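Side-chain contacts in putative oxidoreductase with NAD(P)-binding Rossmann-fold domain (Clostridium difficile, PDB 3UUW), which probably works as an NAD(P)-dependent oxidoreductase of the Gfo/Idh/MocA family, with a substrate that remains unassigned: residues Glu61-Ala64 with Lys65-Cys69; Ile172-Ala175 with Leu176-Asn180; Glu245-Gly249 with Gly250-Leu254; Val261-Leu264 with Lys265-Gly268; Glu292-Lys295 with Ala296-Leu299. All blocks are in the same frame, centred on the assembly; numbering follows the deposited sequence.

All five interactions are local, each between neighbouring parts of one continuous stretch, and they differ by place in the fold. Interaction 1 ends a helix of the nucleotide-binding Rossmann part and is partly buried. Interaction 2 lies mid-fold, where helix 160-179 packs on the mixed sheet, and is largely apolar. Interaction 3 is a surface hairpin held by a backbone ladder, with glutamates paired to basic residues and other subunits close by. Interaction 4, a short buried helix, relies on capping and on side chains that reach another subunit. Interaction 5 opens helix 295-305 with waters and salt bridges. Interactions 2 and 5 touch: A296 CB packs 3.8 Å from I172 CG2.

Interaction 1: Glu61-Ala64 with Lys65-Cys69; sequences ESLA and KKCDC
The carbonyl oxygen of L63 receives the shortest hydrogen bond of this helix end, from K66 N at 2.9 Å. The bond spans three residues instead of four, and its donor stands 53° out of the carbonyl plane, as the helix tightens at its end. Just before it the alpha-helical pattern still holds, since K65 N bonds to E61 O at 3.1 Å. Just after it, C67 N reaches back to A64 O at 3.2 Å and closes a type I turn running from A64 to C67.

The side chains follow this change of path. K65 sets its CG beside its own backbone N (chi1 -72°) and then runs extended, which lays the methylenes alongside the last helical turn; CG comes 3.3 Å from E61 O. The charged ends do not meet, K65 NZ being 7.0 Å from E61 OE1, so any attraction there is probably weak. C67 turns back toward the helix, and its SG rests 3.7 Å from L63 CD1. This thiol-methyl contact closes the buried side of the turn, where L63 also packs on F57 and I12.

Outside the turn, S62 OG bonds to S59 and D58, just ahead of the helix, while K66 O accepts from K8 NZ. A64 faces L86 of helix 79-88. The next residues, D68 and C69, make backbone bonds to K8 of the neighbouring strand. A helix that ends in a tight turn and passes straight into a central parallel strand is the alpha-to-beta return expected of a Rossmann fold.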
loop_
_atom_site.group_PDB
_atom_site.type_symbol
_atom_site.label_atom_id
_atom_site.label_comp_id
_atom_site.label_asym_id
_atom_site.label_seq_id
_atom_site.Cartn_x
_atom_site.Cartn_y
_atom_site.Cartn_z
ATOM N N GLU A 61 -48.885 5.391 14.138
ATOM C CA GLU A 61 -50.104 4.726 13.703
ATOM C C GLU A 61 -50.671 5.284 12.408
ATOM O O GLU A 61 -51.014 4.519 11.520
ATOM C CB GLU A 61 -51.162 4.736 14.805
ATOM C CG GLU A 61 -50.791 3.923 16.027
ATOM C CD GLU A 61 -49.865 4.636 17.017
ATOM O OE1 GLU A 61 -49.545 5.837 16.827
ATOM O OE2 GLU A 61 -49.467 3.971 18.009
ATOM N N SER A 62 -50.749 6.605 12.283
ATOM C CA SER A 62 -51.294 7.206 11.068
ATOM C C SER A 62 -50.457 6.868 9.841
ATOM O O SER A 62 -50.992 6.680 8.753
ATOM C CB SER A 62 -51.444 8.721 11.206
ATOM O OG SER A 62 -50.206 9.354 11.423
ATOM N N LEU A 63 -49.140 6.806 10.007
ATOM C CA LEU A 63 -48.281 6.464 8.881
ATOM C C LEU A 63 -48.455 4.991 8.506
ATOM O O LEU A 63 -48.625 4.659 7.331
ATOM C CB LEU A 63 -46.817 6.755 9.205
ATOM C CG LEU A 63 -45.773 6.365 8.148
ATOM C CD1 LEU A 63 -46.031 7.072 6.782
ATOM C CD2 LEU A 63 -44.375 6.673 8.679
ATOM N N ALA A 64 -48.406 4.119 9.509
ATOM C CA ALA A 64 -48.479 2.678 9.282
ATOM C C ALA A 64 -49.746 2.277 8.544
ATOM O O ALA A 64 -49.721 1.374 7.726
ATOM C CB ALA A 64 -48.369 1.920 10.593
ATOM N N LYS A 65 -50.854 2.947 8.853
ATOM C CA LYS A 65 -52.146 2.659 8.211
ATOM C C LYS A 65 -52.157 2.953 6.712
ATOM O O LYS A 65 -53.038 2.470 5.988
ATOM C CB LYS A 65 -53.275 3.428 8.915
ATOM C CG LYS A 65 -53.588 2.869 10.283
ATOM C CD LYS A 65 -54.488 3.784 11.104
ATOM C CE LYS A 65 -54.673 3.218 12.512
ATOM N NZ LYS A 65 -55.381 4.160 13.432
ATOM N N LYS A 66 -51.194 3.744 6.248
ATOM C CA LYS A 66 -51.088 4.101 4.838
ATOM C C LYS A 66 -49.924 3.409 4.116
ATOM O O LYS A 66 -49.637 3.759 2.981
ATOM C CB LYS A 66 -50.900 5.618 4.708
ATOM C CG LYS A 66 -52.072 6.449 5.182
ATOM C CD LYS A 66 -53.292 6.268 4.300
ATOM C CE LYS A 66 -54.376 7.261 4.675
ATOM N NZ LYS A 66 -55.497 7.228 3.713
ATOM N N CYS A 67 -49.260 2.458 4.776
ATOM C CA CYS A 67 -48.067 1.788 4.230
ATOM C C CYS A 67 -48.203 0.277 4.208
ATOM O O CYS A 67 -48.997 -0.290 4.964
ATOM C CB CYS A 67 -46.841 2.137 5.099
ATOM S SG CYS A 67 -46.378 3.864 5.048
ATOM N N ASP A 68 -47.435 -0.373 3.336
ATOM C CA ASP A 68 -47.326 -1.830 3.314
ATOM C C ASP A 68 -46.098 -2.272 4.122
ATOM O O ASP A 68 -46.027 -3.416 4.589
ATOM C CB ASP A 68 -47.195 -2.341 1.877
ATOM C CG ASP A 68 -48.365 -1.967 1.013
ATOM O OD1 ASP A 68 -49.507 -2.295 1.402
ATOM O OD2 ASP A 68 -48.167 -1.371 -0.089
ATOM N N CYS A 69 -45.138 -1.359 4.281
ATOM C CA CYS A 69 -43.901 -1.668 4.989
ATOM C C CYS A 69 -43.284 -0.403 5.569
ATOM O O CYS A 69 -43.558 0.717 5.108
ATOM C CB CYS A 69 -42.909 -2.369 4.063
ATOM S SG CYS A 69 -42.246 -1.348 2.708
#

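Interaction 2: Ile172-Ala175 with Leu176-Asn180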
loop_
_atom_site.group_PDB
_atom_site.type_symbol
_atom_site.label_atom_id
_atom_site.label_comp_id
_atom_site.label_asym_id
_atom_site.label_seq_id
_atom_site.Cartn_x
_atom_site.Cartn_y
_atom_site.Cartn_z
ATOM N N ILE A 172 -19.718 -10.263 15.337
ATOM C CA ILE A 172 -20.248 -11.609 15.626
ATOM C C ILE A 172 -21.182 -12.059 14.513
ATOM O O ILE A 172 -21.073 -13.179 14.038
ATOM C CB ILE A 172 -20.944 -11.650 16.983
ATOM C CG1 ILE A 172 -19.938 -11.358 18.099
ATOM C CG2 ILE A 172 -21.647 -13.019 17.244
ATOM C CD1 ILE A 172 -18.672 -12.249 18.084
ATOM N N ASP A 173 -22.096 -11.199 14.076
ATOM C CA ASP A 173 -22.996 -11.628 13.008
ATOM C C ASP A 173 -22.241 -11.974 11.720
ATOM O O ASP A 173 -22.553 -12.957 11.050
ATOM C CB ASP A 173 -24.049 -10.577 12.674
ATOM C CG ASP A 173 -25.088 -11.118 11.706
ATOM O OD1 ASP A 173 -25.947 -11.918 12.155
ATOM O OD2 ASP A 173 -25.016 -10.779 10.504
ATOM N N THR A 174 -21.264 -11.152 11.362
ATOM C CA THR A 174 -20.483 -11.419 10.147
ATOM C C THR A 174 -19.737 -12.756 10.288
ATOM O O THR A 174 -19.682 -13.559 9.349
ATOM C CB THR A 174 -19.546 -10.268 9.839
ATOM O OG1 THR A 174 -20.301 -9.058 9.720
ATOM C CG2 THR A 174 -18.759 -10.539 8.556
ATOM N N ALA A 175 -19.191 -13.001 11.479
ATOM C CA ALA A 175 -18.513 -14.252 11.783
ATOM C C ALA A 175 -19.428 -15.462 11.565
ATOM O O ALA A 175 -19.029 -16.431 10.925
ATOM C CB ALA A 175 -17.978 -14.238 13.217
ATOM N N LEU A 176 -20.640 -15.403 12.108
ATOM C CA LEU A 176 -21.549 -16.522 12.047
ATOM C C LEU A 176 -22.020 -16.741 10.601
ATOM O O LEU A 176 -22.201 -17.883 10.171
ATOM C CB LEU A 176 -22.723 -16.329 13.015
ATOM C CG LEU A 176 -22.374 -16.278 14.521
ATOM C CD1 LEU A 176 -23.633 -16.088 15.319
ATOM C CD2 LEU A 176 -21.639 -17.522 14.967
ATOM N N TRP A 177 -22.190 -15.645 9.852
ATOM C CA TRP A 177 -22.600 -15.713 8.447
ATOM C C TRP A 177 -21.509 -16.344 7.599
ATOM O O TRP A 177 -21.797 -17.138 6.700
ATOM C CB TRP A 177 -22.968 -14.304 7.968
ATOM C CG TRP A 177 -23.169 -14.118 6.515
ATOM C CD1 TRP A 177 -24.215 -14.555 5.750
ATOM C CD2 TRP A 177 -22.349 -13.336 5.663
ATOM N NE1 TRP A 177 -24.071 -14.115 4.461
ATOM C CE2 TRP A 177 -22.936 -13.357 4.382
ATOM C CE3 TRP A 177 -21.179 -12.611 5.862
ATOM C CZ2 TRP A 177 -22.373 -12.696 3.298
ATOM C CZ3 TRP A 177 -20.616 -11.961 4.782
ATOM C CH2 TRP A 177 -21.225 -12.013 3.515
ATOM N N LEU A 178 -20.253 -16.021 7.910
ATOM C CA LEU A 178 -19.105 -16.637 7.226
ATOM C C LEU A 178 -18.852 -18.074 7.666
ATOM O O LEU A 178 -18.415 -18.903 6.853
ATOM C CB LEU A 178 -17.835 -15.819 7.451
ATOM C CG LEU A 178 -17.754 -14.489 6.730
ATOM C CD1 LEU A 178 -16.549 -13.678 7.261
ATOM C CD2 LEU A 178 -17.689 -14.663 5.188
ATOM N N ALA A 179 -19.092 -18.378 8.932
ATOM C CA ALA A 179 -18.857 -19.731 9.425
ATOM C C ALA A 179 -19.753 -20.706 8.684
ATOM O O ALA A 179 -19.311 -21.763 8.284
ATOM C CB ALA A 179 -19.116 -19.830 10.919
ATOM N N ASN A 180 -21.019 -20.331 8.518
ATOM C CA ASN A 180 -22.018 -21.197 7.907
ATOM C C ASN A 180 -21.998 -22.609 8.516
ATOM O O ASN A 180 -22.304 -23.596 7.851
ATOM C CB ASN A 180 -21.835 -21.253 6.389
ATOM C CG ASN A 180 -23.061 -21.791 5.680
ATOM O OD1 ASN A 180 -24.194 -21.505 6.082
ATOM N ND2 ASN A 180 -22.847 -22.567 4.619
#
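The backbone from I172 to A179 is regular alpha helix, with four successive i to i+4 bonds such as L176 N to I172 O at 3.0 Å and A179 N to A175 O at 2.8 Å.

On one side of the helix the side chains of I172 and L176 run alongside each other in the same direction, with I172 CG2 4.1 Å from L176 CD1. L176 CG also sits 3.4 Å from I172 O, over the helical carbonyl. A similar pair is formed by T174 and L178 on roughly the other side of the helix, where T174 CG2 and L178 CD1 approach to 4.1 Å. The torsion of T174 explains this division of labour: with chi1 at -57°, OG1 lies beside the backbone N and bonds back to H170 O, while the methyl is left to touch apolar neighbours. That same CG2 comes 4.2 Å from W177 CE3. The indole, carried across by a CG anti to its backbone N (chi1 169°), has T174 O near its plane at the edge.

The helix surface is shared between several elements. L178 and A175 pack on I147 of strand 142-150, and I172 reaches helix 295-305. D173 forms a salt bridge with R127, and W177 has a cation-pi contact with K136 and an NE1 bond to a glycerol that probably came from the crystallisation liquor.

Methyl groups, with one edge of the indole, carry most of the side-chain contacts between successive turns, whereas each polar group discussed is satisfied by a partner beyond them. The cohesion between side chains within this stretch is therefore dispersive, and the directional bonding is left to the backbone.

Interaction 3: Glu245-Gly249 with Gly250-Leu254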
loop_
_atom_site.group_PDB
_atom_site.type_symbol
_atom_site.label_atom_id
_atom_site.label_comp_id
_atom_site.label_asym_id
_atom_site.label_seq_id
_atom_site.Cartn_x
_atom_site.Cartn_y
_atom_site.Cartn_z
ATOM N N GLU A 245 -8.248 -7.266 -1.080
ATOM C CA GLU A 245 -6.888 -7.741 -1.328
ATOM C C GLU A 245 -6.882 -9.248 -1.435
ATOM O O GLU A 245 -7.555 -9.926 -0.655
ATOM C CB GLU A 245 -5.949 -7.355 -0.191
ATOM C CG GLU A 245 -5.822 -5.876 0.051
ATOM C CD GLU A 245 -4.854 -5.530 1.167
ATOM O OE1 GLU A 245 -4.433 -6.434 1.920
ATOM O OE2 GLU A 245 -4.517 -4.339 1.290
ATOM N N ILE A 246 -6.104 -9.773 -2.374
ATOM C CA ILE A 246 -5.941 -11.198 -2.526
ATOM C C ILE A 246 -4.461 -11.516 -2.630
ATOM O O ILE A 246 -3.761 -10.942 -3.463
ATOM C CB ILE A 246 -6.640 -11.746 -3.769
ATOM C CG1 ILE A 246 -8.119 -11.405 -3.760
ATOM C CG2 ILE A 246 -6.466 -13.278 -3.869
ATOM C CD1 ILE A 246 -8.856 -11.770 -5.038
ATOM N N GLU A 247 -3.995 -12.415 -1.769
ATOM C CA GLU A 247 -2.617 -12.896 -1.834
ATOM C C GLU A 247 -2.688 -14.307 -2.367
ATOM O O GLU A 247 -3.300 -15.190 -1.765
ATOM C CB GLU A 247 -1.897 -12.778 -0.494
ATOM C CG GLU A 247 -2.029 -11.379 0.090
ATOM C CD GLU A 247 -0.810 -10.861 0.833
ATOM O OE1 GLU A 247 0.326 -11.061 0.345
ATOM O OE2 GLU A 247 -1.001 -10.186 1.876
ATOM N N GLU A 248 -2.055 -14.514 -3.504
ATOM C CA GLU A 248 -2.102 -15.793 -4.186
ATOM C C GLU A 248 -0.908 -15.871 -5.105
ATOM O O GLU A 248 -0.544 -14.886 -5.718
ATOM C CB GLU A 248 -3.400 -15.837 -4.971
ATOM C CG GLU A 248 -3.767 -17.102 -5.620
ATOM C CD GLU A 248 -5.223 -17.035 -6.152
ATOM O OE1 GLU A 248 -5.658 -15.957 -6.602
ATOM O OE2 GLU A 248 -5.905 -18.073 -6.138
ATOM N N GLY A 249 -0.284 -17.033 -5.182
ATOM C CA GLY A 249 0.900 -17.218 -6.040
ATOM C C GLY A 249 2.083 -16.304 -5.773
ATOM O O GLY A 249 2.869 -16.003 -6.690
ATOM N N GLY A 250 2.216 -15.860 -4.529
ATOM C CA GLY A 250 3.305 -14.976 -4.120
ATOM C C GLY A 250 3.121 -13.512 -4.472
ATOM O O GLY A 250 4.074 -12.724 -4.348
ATOM N N ASN A 251 1.920 -13.134 -4.918
ATOM C CA ASN A 251 1.601 -11.736 -5.270
ATOM C C ASN A 251 0.400 -11.231 -4.492
ATOM O O ASN A 251 -0.480 -12.008 -4.154
ATOM C CB ASN A 251 1.211 -11.610 -6.748
ATOM C CG ASN A 251 2.272 -12.075 -7.684
ATOM O OD1 ASN A 251 3.456 -11.823 -7.489
ATOM N ND2 ASN A 251 1.845 -12.757 -8.737
ATOM N N LEU A 252 0.359 -9.927 -4.238
ATOM C CA LEU A 252 -0.772 -9.270 -3.564
ATOM C C LEU A 252 -1.517 -8.465 -4.609
ATOM O O LEU A 252 -0.935 -7.569 -5.247
ATOM C CB LEU A 252 -0.249 -8.356 -2.471
ATOM C CG LEU A 252 -1.219 -7.448 -1.747
ATOM C CD1 LEU A 252 -2.269 -8.212 -1.093
ATOM C CD2 LEU A 252 -0.457 -6.569 -0.724
ATOM N N THR A 253 -2.784 -8.806 -4.831
ATOM C CA THR A 253 -3.602 -8.095 -5.805
ATOM C C THR A 253 -4.601 -7.246 -5.065
ATOM O O THR A 253 -5.315 -7.744 -4.206
ATOM C CB THR A 253 -4.328 -9.060 -6.758
ATOM O OG1 THR A 253 -3.358 -9.792 -7.501
ATOM C CG2 THR A 253 -5.222 -8.291 -7.738
ATOM N N LEU A 254 -4.642 -5.962 -5.394
ATOM C CA LEU A 254 -5.510 -5.021 -4.723
ATOM C C LEU A 254 -6.548 -4.472 -5.688
ATOM O O LEU A 254 -6.213 -3.995 -6.770
ATOM C CB LEU A 254 -4.682 -3.881 -4.161
ATOM C CG LEU A 254 -5.306 -2.878 -3.205
ATOM C CD1 LEU A 254 -4.239 -2.394 -2.201
ATOM C CD2 LEU A 254 -5.937 -1.733 -3.958
HETATM O O HOH W 1 -2.797 -12.025 -6.083
#
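L252 CD1 touches two glutamates across the hairpin: it lies 3.4 Å from E247 CG and 3.9 Å from E245 CB. With CG anti to its backbone N (chi1 173°), L252 brings this methyl obliquely across the aliphatic parts of both acids. Further along, E245 OE2 is 4.0 Å from L254 CD1, their side chains running side by side.

The backbone fixes this register. I246 and T253 form a hydrogen-bonded antiparallel pair, with T253 N to I246 O at 2.7 Å and an almost straight N-H...O angle of 176°. The return bond, I246 N to T253 O, measures 2.8 Å. E247 with L252 and E245 with L254 are non-hydrogen-bonded pairs, which places all four side chains on one face. At the end, E248 N to N251 O at 3.0 Å and its reciprocal bond enclose a type I' turn; G249 and G250 both adopt the positive phi this turn needs. On the face of I246 and T253, a water donates to I246 O and also bonds T253 OG1 at 2.7 Å.

A second shell holds the acids: R237 forms salt bridges with both E245 and E247, and K239 with E245. These cations would probably favour the ionised carboxylates beside the leucine.

Strand 243-248 pairs on its other side with 234-239, while 251-256 is the outermost strand of the sheet within this chain. Its edge is continued by the second subunit, where L252 to L254 join an antiparallel ladder and T253 OG1 bonds T253 OG1 of that subunit.

Interaction 4: Val261-Leu264 with Lys265-Gly268; sequences VNIL and KQKG
K265 presents its backbone N to N262 OD1 at 2.9 Å, the N-cap bond of this short helix. N262 reaches it because chi1 of 77° tucks CG between its backbone N and carbonyl carbon; the donor nevertheless lies 45° out of the plane of the amide carbonyl. A weak, strongly bent bond from L264 N shares OD1, while N262 ND2 is held by E270. K265 CG, anti to its backbone N, lies 3.7 Å from V261 CG1; the chain then bends at chi2 and NZ forms a salt bridge with D271.

Q266 grips the preceding loop twice. Its backbone N bonds to N262 O at 3.0 Å, and its extended side chain runs back along the preceding residues, so that NE2 donates to V261 O at 3.1 Å. OE1 meets N242, so both ends of the amide are engaged and its rotation is fixed.

K267 continues the helix with N to I263 O at 3.0 Å. Its chain runs beside I263, with K267 CE 4.2 Å from I263 CD1, before NZ bonds to A259 O of the fourth subunit and the lysine meets W260 of that chain in a cation-pi contact.

G268 ends the turn through a weak bond to L264 O. Its positive phi lets the chain change direction, and it serves as N-cap of helix 269-281. The short helix thus sits directly before that longer one, with L264 packed on F269 and on P24 and I25 of helix 16-26.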
loop_
_atom_site.group_PDB
_atom_site.type_symbol
_atom_site.label_atom_id
_atom_site.label_comp_id
_atom_site.label_asym_id
_atom_site.label_seq_id
_atom_site.Cartn_x
_atom_site.Cartn_y
_atom_site.Cartn_z
ATOM N N VAL A 261 -19.018 3.959 -7.295
ATOM C CA VAL A 261 -19.771 3.096 -6.386
ATOM C C VAL A 261 -19.982 3.916 -5.114
ATOM O O VAL A 261 -19.020 4.260 -4.418
ATOM C CB VAL A 261 -19.037 1.776 -6.128
ATOM C CG1 VAL A 261 -19.790 0.901 -5.106
ATOM C CG2 VAL A 261 -18.881 1.029 -7.468
ATOM N N ASN A 262 -21.233 4.249 -4.832
ATOM C CA ASN A 262 -21.535 5.083 -3.678
ATOM C C ASN A 262 -21.276 4.334 -2.369
ATOM O O ASN A 262 -21.192 3.101 -2.346
ATOM C CB ASN A 262 -22.944 5.653 -3.787
ATOM C CG ASN A 262 -24.039 4.652 -3.455
ATOM O OD1 ASN A 262 -24.177 4.258 -2.310
ATOM N ND2 ASN A 262 -24.866 4.271 -4.464
ATOM N N ILE A 263 -21.073 5.072 -1.284
ATOM C CA ILE A 263 -20.671 4.418 -0.047
ATOM C C ILE A 263 -21.739 3.483 0.538
ATOM O O ILE A 263 -21.404 2.522 1.250
ATOM C CB ILE A 263 -20.134 5.419 1.019
ATOM C CG1 ILE A 263 -21.251 6.288 1.571
ATOM C CG2 ILE A 263 -18.928 6.271 0.455
ATOM C CD1 ILE A 263 -20.791 7.107 2.765
ATOM N N LEU A 264 -23.017 3.718 0.228
ATOM C CA LEU A 264 -24.070 2.866 0.788
ATOM C C LEU A 264 -24.136 1.545 0.027
ATOM O O LEU A 264 -24.485 0.501 0.588
ATOM C CB LEU A 264 -25.405 3.590 0.787
ATOM C CG LEU A 264 -25.351 4.889 1.604
ATOM C CD1 LEU A 264 -26.730 5.575 1.615
ATOM C CD2 LEU A 264 -24.863 4.612 3.044
ATOM N N LYS A 265 -23.781 1.611 -1.244
ATOM C CA LYS A 265 -23.624 0.410 -2.039
ATOM C C LYS A 265 -22.427 -0.362 -1.493
ATOM O O LYS A 265 -22.484 -1.594 -1.306
ATOM C CB LYS A 265 -23.410 0.780 -3.507
ATOM C CG LYS A 265 -23.184 -0.420 -4.432
ATOM C CD LYS A 265 -24.427 -1.286 -4.613
ATOM C CE LYS A 265 -24.201 -2.352 -5.655
ATOM N NZ LYS A 265 -25.451 -3.156 -5.898
ATOM N N GLN A 266 -21.326 0.344 -1.228
ATOM C CA GLN A 266 -20.128 -0.307 -0.684
ATOM C C GLN A 266 -20.408 -1.047 0.602
ATOM O O GLN A 266 -19.933 -2.152 0.774
ATOM C CB GLN A 266 -19.020 0.698 -0.378
ATOM C CG GLN A 266 -18.446 1.447 -1.555
ATOM C CD GLN A 266 -17.510 2.561 -1.098
ATOM O OE1 GLN A 266 -17.048 2.569 0.032
ATOM N NE2 GLN A 266 -17.307 3.566 -1.962
ATOM N N LYS A 267 -21.157 -0.423 1.512
ATOM C CA LYS A 267 -21.334 -0.978 2.854
ATOM C C LYS A 267 -22.446 -2.005 2.934
ATOM O O LYS A 267 -22.568 -2.695 3.945
ATOM C CB LYS A 267 -21.590 0.132 3.845
ATOM C CG LYS A 267 -20.437 1.137 3.973
ATOM C CD LYS A 267 -20.889 2.312 4.795
ATOM C CE LYS A 267 -19.953 3.512 4.756
ATOM N NZ LYS A 267 -18.540 3.160 5.134
ATOM N N GLY A 268 -23.238 -2.152 1.870
ATOM C CA GLY A 268 -24.316 -3.139 1.868
ATOM C C GLY A 268 -25.704 -2.573 2.168
ATOM O O GLY A 268 -26.698 -3.282 2.069
#

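Interaction 5: Glu292-Lys295 with Ala296-Leu299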
loop_
_atom_site.group_PDB
_atom_site.type_symbol
_atom_site.label_atom_id
_atom_site.label_comp_id
_atom_site.label_asym_id
_atom_site.label_seq_id
_atom_site.Cartn_x
_atom_site.Cartn_y
_atom_site.Cartn_z
ATOM N N GLU A 292 -32.042 -16.129 12.391
ATOM C CA GLU A 292 -30.981 -15.309 11.792
ATOM C C GLU A 292 -30.991 -13.876 12.337
ATOM O O GLU A 292 -29.944 -13.238 12.425
ATOM C CB GLU A 292 -31.080 -15.301 10.262
ATOM C CG GLU A 292 -30.753 -16.641 9.642
ATOM C CD GLU A 292 -29.309 -17.055 9.899
ATOM O OE1 GLU A 292 -28.434 -16.177 9.902
ATOM O OE2 GLU A 292 -29.051 -18.264 10.101
ATOM N N CYS A 293 -32.162 -13.379 12.731
ATOM C CA CYS A 293 -32.288 -12.019 13.261
ATOM C C CYS A 293 -31.672 -11.854 14.649
ATOM O O CYS A 293 -31.362 -10.738 15.049
ATOM C CB CYS A 293 -33.776 -11.603 13.383
ATOM S SG CYS A 293 -34.620 -11.373 11.805
ATOM N N ILE A 294 -31.526 -12.964 15.382
ATOM C CA ILE A 294 -31.186 -12.905 16.802
ATOM C C ILE A 294 -30.055 -13.825 17.224
ATOM O O ILE A 294 -29.678 -13.810 18.376
ATOM C CB ILE A 294 -32.452 -13.221 17.678
ATOM C CG1 ILE A 294 -33.129 -14.534 17.235
ATOM C CG2 ILE A 294 -33.429 -12.078 17.578
ATOM C CD1 ILE A 294 -34.304 -14.978 18.155
ATOM N N LYS A 295 -29.483 -14.596 16.295
ATOM C CA LYS A 295 -28.475 -15.569 16.711
ATOM C C LYS A 295 -27.192 -14.918 17.231
ATOM O O LYS A 295 -26.614 -15.408 18.192
ATOM C CB LYS A 295 -28.190 -16.604 15.637
ATOM C CG LYS A 295 -27.572 -16.170 14.402
ATOM C CD LYS A 295 -27.228 -17.488 13.633
ATOM C CE LYS A 295 -26.534 -17.272 12.359
ATOM N NZ LYS A 295 -26.391 -18.593 11.655
ATOM N N ALA A 296 -26.743 -13.831 16.590
ATOM C CA ALA A 296 -25.576 -13.107 17.085
ATOM C C ALA A 296 -25.893 -12.505 18.473
ATOM O O ALA A 296 -25.080 -12.573 19.417
ATOM C CB ALA A 296 -25.155 -12.009 16.104
ATOM N N GLN A 297 -27.087 -11.938 18.612
ATOM C CA GLN A 297 -27.489 -11.348 19.885
ATOM C C GLN A 297 -27.555 -12.382 21.016
ATOM O O GLN A 297 -27.157 -12.100 22.143
ATOM C CB GLN A 297 -28.821 -10.638 19.745
ATOM C CG GLN A 297 -29.162 -9.753 20.934
ATOM C CD GLN A 297 -30.482 -9.042 20.743
ATOM O OE1 GLN A 297 -31.153 -9.227 19.720
ATOM N NE2 GLN A 297 -30.874 -8.247 21.737
ATOM N N ARG A 298 -28.023 -13.575 20.677
ATOM C CA ARG A 298 -28.106 -14.676 21.623
ATOM C C ARG A 298 -26.710 -15.021 22.128
ATOM O O ARG A 298 -26.511 -15.211 23.325
ATOM C CB ARG A 298 -28.773 -15.888 20.959
ATOM C CG ARG A 298 -29.115 -16.985 21.891
ATOM C CD ARG A 298 -29.595 -18.230 21.120
ATOM N NE ARG A 298 -30.822 -17.984 20.368
ATOM C CZ ARG A 298 -32.040 -17.855 20.903
ATOM N NH1 ARG A 298 -32.229 -17.949 22.217
ATOM N NH2 ARG A 298 -33.083 -17.641 20.107
ATOM N N LEU A 299 -25.729 -15.054 21.232
ATOM C CA LEU A 299 -24.380 -15.365 21.633
ATOM C C LEU A 299 -23.854 -14.268 22.544
ATOM O O LEU A 299 -23.220 -14.543 23.564
ATOM C CB LEU A 299 -23.491 -15.548 20.402
ATOM C CG LEU A 299 -22.033 -15.925 20.627
ATOM C CD1 LEU A 299 -21.935 -17.075 21.611
ATOM C CD2 LEU A 299 -21.407 -16.290 19.286
HETATM O O HOH W 2 -27.788 -12.571 14.057
HETATM O O HOH W 3 -30.804 -8.848 16.923
HETATM O O HOH W 4 -28.545 -11.087 16.273
#
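I294 and R298 span the first turn of helix 295-305, a helix N-terminus in which I294 holds the N-cap position and waters serve amides of the opening turn.

Among direct backbone bonds, R298 N meets I294 O at 2.8 Å, nearly along the C=O axis, and L299 N follows to K295 O at 3.2 Å. These are the first two i to i+4 links of the helix.

Water-mediated bonds connect the preceding loop. One water donates to E292 O and accepts from A296 N, at 3.0 Å from that nitrogen. Another accepts a hydrogen bond from Q297 N at 2.9 Å and donates to C293 O. A third donates both to C293 O and to Q297 OE1, the latter at 2.8 Å, so the amide side chain joins the solvent bridge while its NE2 bonds to A100 O.

Charged pairs involve E292, K295 and R298. K295 NZ meets the syn side of E292 OE2 at 3.1 Å, and E292 OE1 has R127 as a further partner. R298 NH2 forms salt bridges with E107 and E291; these acids hold the guanidinium end in place.

Apolar contacts place the turn between two helices: A296 packs on I169 and I172 of helix 160-179, whereas I294 faces I110 of helix 103-116. Within the turn, chi1 of 52° puts I294 CG1 between its backbone N and carbonyl carbon, directing the tip toward the arginine. The two side chains pass each other at a slant, and the methyl I294 CD1 ends 3.5 Å from R298 NH2.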